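ThiJ/PfpI family protein (Pseudomonas syringae pv. tomato, PDB 3EWN) is of unknown function but belongs to the DJ-1/PfpI family, whose members share a glutamine-amidotransferase-like fold. Local coordinates at residues Phe78-Gly92 with Phe109-Val123. Numbering follows the deposited sequence.
Sequences FGTCPRDLTVLFAPG and FMADRGARAKYITSV
Arg113, reaching from helix 104-114 into loop 78-86, satisfies the carbonyls of two successive residues with the edge of its guanidinium: NH2 gives a nearly straight bond to Cys81 O (2.9 Å, 173°), and NE bonds Pro82 O at 2.8 Å from above the carbonyl plane. NH2 also makes a weak bond to Phe78 O, which a water links to Arg113 NH1; NH1 pairs in turn with Asp112 OD2. The Phe109 ring covers one face of this guanidinium with CE1, forms an offset stack with Phe78, centroids 4.7 Å apart, and takes Cys81 SG at its edge.

A bend at chi3 (-61°) lays the Arg116 guanidinium against Arg83, where all three nitrogens find acceptors. NE and NH2 both reach Arg83 O from the same face of its carbonyl plane, NE also meets Asp84 OD1 at 2.9 Å, and NH1 and NH2 grip the carboxylate of Asp112 end-on. The Arg83 guanidinium lies flat on that of Arg116, planes 17° apart, a pairing of like charges probably offset by Asp112, whose OD1 is 3.3 Å from Arg83 NH1. A second water joins Arg83 O, Leu85 N and Arg113 O.

Leu85 O and Thr86 O accept from Lys118 N and Tyr119 N, and a third water bridges Leu85 O and Arg116 O. Strands 87-90 and 119-123 then pair in parallel. Leu88 N donates to Tyr119 O, whereas Leu88 O accepts from both Thr121 N (2.8 Å) and Thr121 OG1; Ala90 N and O continue to Thr121 O and Val123 N. Leu88 packs between strand and helix, its CG 3.8 Å from CE of selenomethionine Met110. Strand 87-90, helix 104-114 and strand 119-123 form a beta-alpha-beta crossover in the central sheet of the DJ-1/PfpI fold.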
ATOM      1  N   PHE A  78     -19.167  -3.871 -13.336  1.00 12.38           N
ATOM      2  CA  PHE A  78     -19.937  -4.991 -12.812  1.00 13.84           C
ATOM      3  C   PHE A  78     -20.415  -5.874 -13.959  1.00 16.37           C
ATOM      4  O   PHE A  78     -20.726  -7.049 -13.763  1.00 17.35           O
ATOM      5  CB  PHE A  78     -21.146  -4.492 -12.014  1.00 13.75           C
ATOM      6  CG  PHE A  78     -20.788  -3.581 -10.874  1.00 12.77           C
ATOM      7  CD1 PHE A  78     -19.583  -3.733 -10.196  1.00 12.84           C
ATOM      8  CD2 PHE A  78     -21.669  -2.585 -10.465  1.00 12.75           C
ATOM      9  CE1 PHE A  78     -19.261  -2.905  -9.121  1.00 13.02           C
ATOM     10  CE2 PHE A  78     -21.357  -1.752  -9.390  1.00 12.47           C
ATOM     11  CZ  PHE A  78     -20.150  -1.912  -8.720  1.00 12.52           C
ATOM     12  N   GLY A  79     -20.465  -5.299 -15.158  1.00 16.76           N
ATOM     13  CA  GLY A  79     -20.903  -6.043 -16.324  1.00 17.79           C
ATOM     14  C   GLY A  79     -19.806  -6.813 -17.038  1.00 17.62           C
ATOM     15  O   GLY A  79     -20.059  -7.892 -17.571  1.00 19.13           O
ATOM     16  N   THR A  80     -18.588  -6.276 -17.061  1.00 16.53           N
ATOM     17  CA  THR A  80     -17.493  -6.958 -17.744  1.00 14.97           C
ATOM     18  C   THR A  80     -16.637  -7.840 -16.836  1.00 14.64           C
ATOM     19  O   THR A  80     -15.748  -8.549 -17.308  1.00 16.17           O
ATOM     20  CB  THR A  80     -16.578  -5.953 -18.483  1.00 16.32           C
ATOM     21  OG1 THR A  80     -15.998  -5.038 -17.544  1.00 14.65           O
ATOM     22  CG2 THR A  80     -17.382  -5.172 -19.524  1.00 15.56           C
ATOM     23  N   CYS A  81     -16.894  -7.797 -15.535  1.00 12.66           N
ATOM     24  CA  CYS A  81     -16.138  -8.633 -14.608  1.00 11.31           C
ATOM     25  C   CYS A  81     -16.565 -10.087 -14.811  1.00 10.95           C
ATOM     26  O   CYS A  81     -17.754 -10.372 -14.929  1.00 12.51           O
ATOM     27  CB  CYS A  81     -16.425  -8.220 -13.164  1.00 10.00           C
ATOM     28  SG  CYS A  81     -15.584  -9.223 -11.916  1.00 12.63           S
ATOM     29  N   PRO A  82     -15.601 -11.021 -14.870  1.00 11.91           N
ATOM     30  CA  PRO A  82     -15.943 -12.437 -15.057  1.00 13.00           C
ATOM     31  C   PRO A  82     -17.000 -12.917 -14.059  1.00 13.92           C
ATOM     32  O   PRO A  82     -17.075 -12.419 -12.932  1.00 12.72           O
ATOM     33  CB  PRO A  82     -14.604 -13.138 -14.860  1.00 13.35           C
ATOM     34  CG  PRO A  82     -13.640 -12.157 -15.456  1.00 13.31           C
ATOM     35  CD  PRO A  82     -14.141 -10.823 -14.918  1.00 12.60           C
ATOM     36  N   ARG A  83     -17.809 -13.887 -14.479  1.00 12.30           N
ATOM     37  CA  ARG A  83     -18.866 -14.441 -13.635  1.00 14.66           C
ATOM     38  C   ARG A  83     -18.343 -15.339 -12.515  1.00 12.90           C
ATOM     39  O   ARG A  83     -18.830 -15.275 -11.387  1.00 12.10           O
ATOM     40  CB  ARG A  83     -19.851 -15.237 -14.494  1.00 18.36           C
ATOM     41  CG  ARG A  83     -20.696 -14.392 -15.434  1.00 26.23           C
ATOM     42  CD  ARG A  83     -22.042 -14.072 -14.815  1.00 31.60           C
ATOM     43  NE  ARG A  83     -22.791 -15.290 -14.518  1.00 35.20           N
ATOM     44  CZ  ARG A  83     -23.932 -15.322 -13.836  1.00 37.05           C
ATOM     45  NH1 ARG A  83     -24.466 -14.198 -13.374  1.00 37.86           N
ATOM     46  NH2 ARG A  83     -24.537 -16.482 -13.611  1.00 37.53           N
ATOM     47  N   ASP A  84     -17.374 -16.190 -12.838  1.00 12.37           N
ATOM     48  CA  ASP A  84     -16.796 -17.100 -11.851  1.00 13.13           C
ATOM     49  C   ASP A  84     -15.386 -16.639 -11.500  1.00 12.67           C
ATOM     50  O   ASP A  84     -14.519 -16.554 -12.367  1.00 14.29           O
ATOM     51  CB  ASP A  84     -16.761 -18.529 -12.399  1.00 14.33           C
ATOM     52  CG  ASP A  84     -18.136 -19.036 -12.797  1.00 16.72           C
ATOM     53  OD1 ASP A  84     -19.149 -18.408 -12.421  1.00 18.42           O
ATOM     54  OD2 ASP A  84     -18.206 -20.075 -13.483  1.00 20.00           O
ATOM     55  N   LEU A  85     -15.163 -16.353 -10.221  1.00 10.01           N
ATOM     56  CA  LEU A  85     -13.872 -15.860  -9.750  1.00  8.78           C
ATOM     57  C   LEU A  85     -13.188 -16.760  -8.732  1.00  8.66           C
ATOM     58  O   LEU A  85     -13.838 -17.536  -8.034  1.00  9.12           O
ATOM     59  CB  LEU A  85     -14.066 -14.486  -9.107  1.00  8.49           C
ATOM     60  CG  LEU A  85     -14.710 -13.400  -9.970  1.00  9.54           C
ATOM     61  CD1 LEU A  85     -15.262 -12.294  -9.077  1.00  8.25           C
ATOM     62  CD2 LEU A  85     -13.686 -12.856 -10.951  1.00  9.87           C
ATOM     63  N   THR A  86     -11.865 -16.643  -8.652  1.00  8.56           N
ATOM     64  CA  THR A  86     -11.103 -17.400  -7.671  1.00  7.85           C
ATOM     65  C   THR A  86     -11.233 -16.596  -6.384  1.00  9.17           C
ATOM     66  O   THR A  86     -11.430 -17.149  -5.300  1.00  9.00           O
ATOM     67  CB  THR A  86      -9.614 -17.476  -8.048  1.00  9.61           C
ATOM     68  OG1 THR A  86      -9.487 -18.015  -9.368  1.00  9.74           O
ATOM     69  CG2 THR A  86      -8.859 -18.357  -7.062  1.00  7.50           C
ATOM     70  N   VAL A  87     -11.135 -15.276  -6.522  1.00  7.40           N
ATOM     71  CA  VAL A  87     -11.238 -14.378  -5.376  1.00  6.81           C
ATOM     72  C   VAL A  87     -12.059 -13.121  -5.642  1.00  7.13           C
ATOM     73  O   VAL A  87     -11.898 -12.468  -6.669  1.00  7.86           O
ATOM     74  CB  VAL A  87      -9.844 -13.910  -4.902  1.00  5.52           C
ATOM     75  CG1 VAL A  87      -9.995 -12.973  -3.705  1.00  6.55           C
ATOM     76  CG2 VAL A  87      -8.980 -15.104  -4.540  1.00  7.00           C
ATOM     77  N   LEU A  88     -12.948 -12.800  -4.706  1.00  7.03           N
ATOM     78  CA  LEU A  88     -13.755 -11.583  -4.783  1.00  6.33           C
ATOM     79  C   LEU A  88     -13.224 -10.795  -3.595  1.00  6.46           C
ATOM     80  O   LEU A  88     -13.115 -11.339  -2.499  1.00  6.78           O
ATOM     81  CB  LEU A  88     -15.243 -11.885  -4.591  1.00  6.35           C
ATOM     82  CG  LEU A  88     -16.173 -10.660  -4.553  1.00  5.58           C
ATOM     83  CD1 LEU A  88     -16.060  -9.851  -5.851  1.00  7.95           C
ATOM     84  CD2 LEU A  88     -17.602 -11.119  -4.341  1.00  6.90           C
ATOM     85  N   PHE A  89     -12.889  -9.525  -3.801  1.00  5.17           N
ATOM     86  CA  PHE A  89     -12.315  -8.716  -2.728  1.00  6.16           C
ATOM     87  C   PHE A  89     -12.893  -7.312  -2.640  1.00  6.08           C
ATOM     88  O   PHE A  89     -13.155  -6.683  -3.659  1.00  6.59           O
ATOM     89  CB  PHE A  89     -10.799  -8.611  -2.941  1.00  5.88           C
ATOM     90  CG  PHE A  89     -10.125  -7.583  -2.071  1.00  6.43           C
ATOM     91  CD1 PHE A  89      -9.617  -7.931  -0.823  1.00  7.38           C
ATOM     92  CD2 PHE A  89     -10.001  -6.266  -2.501  1.00  7.27           C
ATOM     93  CE1 PHE A  89      -8.991  -6.980  -0.017  1.00  7.41           C
ATOM     94  CE2 PHE A  89      -9.380  -5.306  -1.703  1.00  7.37           C
ATOM     95  CZ  PHE A  89      -8.873  -5.664  -0.458  1.00  9.19           C
ATOM     96  N   ALA A  90     -13.065  -6.820  -1.412  1.00  5.89           N
ATOM     97  CA  ALA A  90     -13.570  -5.467  -1.204  1.00  5.87           C
ATOM     98  C   ALA A  90     -12.719  -4.713  -0.191  1.00  6.21           C
ATOM     99  O   ALA A  90     -12.460  -5.213   0.907  1.00  6.72           O
ATOM    100  CB  ALA A  90     -15.015  -5.501  -0.726  1.00  6.71           C
ATOM    101  N   PRO A  91     -12.254  -3.505  -0.558  1.00  5.90           N
ATOM    102  CA  PRO A  91     -11.434  -2.679   0.333  1.00  6.32           C
ATOM    103  C   PRO A  91     -12.346  -1.818   1.199  1.00  6.64           C
ATOM    104  O   PRO A  91     -13.561  -1.762   0.969  1.00  6.78           O
ATOM    105  CB  PRO A  91     -10.613  -1.840  -0.639  1.00  7.47           C
ATOM    106  CG  PRO A  91     -11.609  -1.574  -1.737  1.00  6.53           C
ATOM    107  CD  PRO A  91     -12.258  -2.949  -1.924  1.00  6.30           C
ATOM    108  N   GLY A  92     -11.750  -1.140   2.176  1.00  5.65           N
ATOM    109  CA  GLY A  92     -12.508  -0.286   3.074  1.00  6.67           C
ATOM    110  C   GLY A  92     -12.424   1.211   2.808  1.00  7.23           C
ATOM    111  O   GLY A  92     -12.048   1.656   1.723  1.00  8.59           O
ATOM    112  N   PHE A 109     -23.977  -6.881  -7.524  1.00 10.29           N
ATOM    113  CA  PHE A 109     -22.758  -7.425  -8.116  1.00  9.98           C
ATOM    114  C   PHE A 109     -22.022  -8.300  -7.110  1.00 10.38           C
ATOM    115  O   PHE A 109     -21.620  -9.419  -7.422  1.00  9.90           O
ATOM    116  CB  PHE A 109     -21.823  -6.295  -8.564  1.00  9.97           C
ATOM    117  CG  PHE A 109     -20.414  -6.749  -8.850  1.00 10.18           C
ATOM    118  CD1 PHE A 109     -20.112  -7.440 -10.019  1.00  9.97           C
ATOM    119  CD2 PHE A 109     -19.392  -6.516  -7.927  1.00  9.72           C
ATOM    120  CE1 PHE A 109     -18.815  -7.891 -10.269  1.00 10.49           C
ATOM    121  CE2 PHE A 109     -18.094  -6.964  -8.166  1.00 10.15           C
ATOM    122  CZ  PHE A 109     -17.806  -7.655  -9.340  1.00 10.41           C
HETATM  123  N   MSE A 110     -21.843  -7.776  -5.903  1.00  8.94           N
HETATM  124  CA  MSE A 110     -21.149  -8.512  -4.861  1.00  9.15           C
HETATM  125  C   MSE A 110     -21.890  -9.794  -4.496  1.00  9.39           C
HETATM  126  O   MSE A 110     -21.272 -10.840  -4.310  1.00  9.28           O
HETATM  127  CB  MSE A 110     -20.963  -7.631  -3.618  1.00  8.72           C
HETATM  128  CG  MSE A 110     -19.994  -6.457  -3.817  1.00  9.11           C
HETATM  129 SE   MSE A 110     -18.188  -6.952  -4.325  1.00 16.34          SE
HETATM  130  CE  MSE A 110     -17.627  -7.681  -2.651  1.00  9.85           C
ATOM    131  N   ALA A 111     -23.213  -9.712  -4.405  1.00  9.38           N
ATOM    132  CA  ALA A 111     -24.017 -10.880  -4.068  1.00  9.47           C
ATOM    133  C   ALA A 111     -23.920 -11.953  -5.146  1.00 10.20           C
ATOM    134  O   ALA A 111     -23.776 -13.136  -4.846  1.00 11.67           O
ATOM    135  CB  ALA A 111     -25.476 -10.474  -3.867  1.00 10.37           C
ATOM    136  N   ASP A 112     -24.010 -11.538  -6.405  1.00 10.59           N
ATOM    137  CA  ASP A 112     -23.933 -12.481  -7.515  1.00 10.37           C
ATOM    138  C   ASP A 112     -22.572 -13.165  -7.591  1.00 10.59           C
ATOM    139  O   ASP A 112     -22.476 -14.391  -7.545  1.00 12.13           O
ATOM    140  CB  ASP A 112     -24.206 -11.775  -8.840  1.00 11.82           C
ATOM    141  CG  ASP A 112     -24.064 -12.706 -10.024  1.00 14.11           C
ATOM    142  OD1 ASP A 112     -24.924 -13.597 -10.186  1.00 15.45           O
ATOM    143  OD2 ASP A 112     -23.084 -12.559 -10.783  1.00 13.99           O
ATOM    144  N   ARG A 113     -21.516 -12.371  -7.711  1.00 11.01           N
ATOM    145  CA  ARG A 113     -20.173 -12.926  -7.798  1.00 10.42           C
ATOM    146  C   ARG A 113     -19.819 -13.726  -6.551  1.00 10.64           C
ATOM    147  O   ARG A 113     -19.136 -14.744  -6.636  1.00 11.14           O
ATOM    148  CB  ARG A 113     -19.156 -11.806  -8.012  1.00 10.80           C
ATOM    149  CG  ARG A 113     -19.372 -11.042  -9.310  1.00 13.83           C
ATOM    150  CD  ARG A 113     -19.392 -11.990 -10.511  1.00 15.34           C
ATOM    151  NE  ARG A 113     -19.337 -11.272 -11.783  1.00 15.42           N
ATOM    152  CZ  ARG A 113     -20.317 -10.518 -12.268  1.00 17.05           C
ATOM    153  NH1 ARG A 113     -21.452 -10.379 -11.594  1.00 19.53           N
ATOM    154  NH2 ARG A 113     -20.157  -9.889 -13.423  1.00 17.15           N
ATOM    155  N   GLY A 114     -20.289 -13.267  -5.394  1.00 11.64           N
ATOM    156  CA  GLY A 114     -20.004 -13.967  -4.154  1.00 10.90           C
ATOM    157  C   GLY A 114     -20.624 -15.354  -4.084  1.00 11.37           C
ATOM    158  O   GLY A 114     -20.132 -16.229  -3.370  1.00 13.34           O
ATOM    159  N   ALA A 115     -21.705 -15.565  -4.828  1.00 11.41           N
ATOM    160  CA  ALA A 115     -22.376 -16.861  -4.830  1.00 11.73           C
ATOM    161  C   ALA A 115     -21.542 -17.944  -5.512  1.00 13.41           C
ATOM    162  O   ALA A 115     -21.772 -19.133  -5.295  1.00 14.64           O
ATOM    163  CB  ALA A 115     -23.737 -16.745  -5.514  1.00 13.80           C
ATOM    164  N   ARG A 116     -20.569 -17.538  -6.324  1.00 12.14           N
ATOM    165  CA  ARG A 116     -19.739 -18.501  -7.039  1.00 12.91           C
ATOM    166  C   ARG A 116     -18.231 -18.375  -6.807  1.00 12.41           C
ATOM    167  O   ARG A 116     -17.468 -19.242  -7.229  1.00 13.64           O
ATOM    168  CB  ARG A 116     -20.024 -18.406  -8.538  1.00 13.99           C
ATOM    169  CG  ARG A 116     -21.462 -18.721  -8.926  1.00 15.79           C
ATOM    170  CD  ARG A 116     -21.645 -18.591 -10.427  1.00 16.39           C
ATOM    171  NE  ARG A 116     -21.362 -17.234 -10.879  1.00 17.76           N
ATOM    172  CZ  ARG A 116     -22.172 -16.199 -10.691  1.00 18.03           C
ATOM    173  NH1 ARG A 116     -23.331 -16.364 -10.064  1.00 17.54           N
ATOM    174  NH2 ARG A 116     -21.814 -14.993 -11.114  1.00 18.82           N
ATOM    175  N   ALA A 117     -17.799 -17.311  -6.136  1.00 10.68           N
ATOM    176  CA  ALA A 117     -16.374 -17.111  -5.890  1.00  9.31           C
ATOM    177  C   ALA A 117     -15.791 -18.176  -4.968  1.00  9.80           C
ATOM    178  O   ALA A 117     -16.419 -18.567  -3.985  1.00 11.00           O
ATOM    179  CB  ALA A 117     -16.137 -15.716  -5.297  1.00  9.34           C
ATOM    180  N   LYS A 118     -14.587 -18.644  -5.284  1.00  9.87           N
ATOM    181  CA  LYS A 118     -13.933 -19.661  -4.463  1.00 10.46           C
ATOM    182  C   LYS A 118     -13.611 -19.065  -3.094  1.00 10.45           C
ATOM    183  O   LYS A 118     -13.742 -19.729  -2.062  1.00 11.33           O
ATOM    184  CB  LYS A 118     -12.651 -20.146  -5.147  1.00 13.65           C
ATOM    185  CG  LYS A 118     -12.031 -21.371  -4.492  1.00 17.81           C
ATOM    186  CD  LYS A 118     -10.812 -21.872  -5.263  1.00 21.41           C
ATOM    187  CE  LYS A 118     -10.203 -23.098  -4.586  1.00 23.40           C
ATOM    188  NZ  LYS A 118      -8.994 -23.609  -5.294  1.00 26.33           N
ATOM    189  N   TYR A 119     -13.193 -17.804  -3.094  1.00  9.66           N
ATOM    190  CA  TYR A 119     -12.869 -17.098  -1.861  1.00  9.23           C
ATOM    191  C   TYR A 119     -13.567 -15.748  -1.854  1.00  7.79           C
ATOM    192  O   TYR A 119     -13.578 -15.046  -2.862  1.00  9.69           O
ATOM    193  CB  TYR A 119     -11.363 -16.872  -1.746  1.00  8.43           C
ATOM    194  CG  TYR A 119     -10.540 -18.136  -1.652  1.00  8.01           C
ATOM    195  CD1 TYR A 119     -10.404 -18.820  -0.442  1.00  9.31           C
ATOM    196  CD2 TYR A 119      -9.893 -18.648  -2.775  1.00  8.31           C
ATOM    197  CE1 TYR A 119      -9.640 -19.982  -0.356  1.00  9.72           C
ATOM    198  CE2 TYR A 119      -9.125 -19.807  -2.699  1.00  8.70           C
ATOM    199  CZ  TYR A 119      -9.005 -20.466  -1.489  1.00  9.02           C
ATOM    200  OH  TYR A 119      -8.245 -21.609  -1.413  1.00 12.46           O
ATOM    201  N   ILE A 120     -14.154 -15.403  -0.710  1.00  6.96           N
ATOM    202  CA  ILE A 120     -14.843 -14.131  -0.518  1.00  7.55           C
ATOM    203  C   ILE A 120     -13.987 -13.418   0.520  1.00  8.01           C
ATOM    204  O   ILE A 120     -13.842 -13.886   1.650  1.00  7.67           O
ATOM    205  CB  ILE A 120     -16.271 -14.361   0.006  1.00  7.56           C
ATOM    206  CG1 ILE A 120     -17.094 -15.060  -1.082  1.00  8.98           C
ATOM    207  CG2 ILE A 120     -16.905 -13.039   0.423  1.00  7.51           C
ATOM    208  CD1 ILE A 120     -18.503 -15.426  -0.660  1.00 10.74           C
ATOM    209  N   THR A 121     -13.418 -12.284   0.136  1.00  7.98           N
ATOM    210  CA  THR A 121     -12.508 -11.580   1.026  1.00  7.32           C
ATOM    211  C   THR A 121     -12.706 -10.076   1.094  1.00  6.66           C
ATOM    212  O   THR A 121     -13.384  -9.481   0.263  1.00  6.90           O
ATOM    213  CB  THR A 121     -11.059 -11.833   0.587  1.00  7.87           C
ATOM    214  OG1 THR A 121     -10.838 -11.195  -0.678  1.00  6.70           O
ATOM    215  CG2 THR A 121     -10.796 -13.331   0.430  1.00  8.52           C
ATOM    216  N   SER A 122     -12.081  -9.470   2.095  1.00  6.92           N
ATOM    217  CA  SER A 122     -12.145  -8.028   2.281  1.00  5.92           C
ATOM    218  C   SER A 122     -11.098  -7.627   3.300  1.00  7.50           C
ATOM    219  O   SER A 122     -10.545  -8.469   4.011  1.00  7.10           O
ATOM    220  CB  SER A 122     -13.529  -7.596   2.784  1.00  5.93           C
ATOM    221  OG  SER A 122     -13.756  -8.016   4.124  1.00  6.50           O
ATOM    222  N   VAL A 123     -10.815  -6.335   3.346  1.00  7.07           N
ATOM    223  CA  VAL A 123      -9.868  -5.786   4.299  1.00  6.60           C
ATOM    224  C   VAL A 123     -10.507  -4.537   4.897  1.00  6.71           C
ATOM    225  O   VAL A 123     -11.246  -3.825   4.217  1.00  7.40           O
ATOM    226  CB  VAL A 123      -8.527  -5.410   3.606  1.00  7.97           C
ATOM    227  CG1 VAL A 123      -7.702  -4.484   4.496  1.00  9.13           C
ATOM    228  CG2 VAL A 123      -7.741  -6.671   3.300  1.00  7.55           C
TER
HETATM  229  O   HOH W   1     -23.040  -8.338 -13.110  1.00 37.40           O
HETATM  230  O   HOH W   2     -17.559 -15.478  -8.797  1.00 12.09           O
HETATM  231  O   HOH W   3     -15.726 -19.582  -9.159  1.00 32.21           O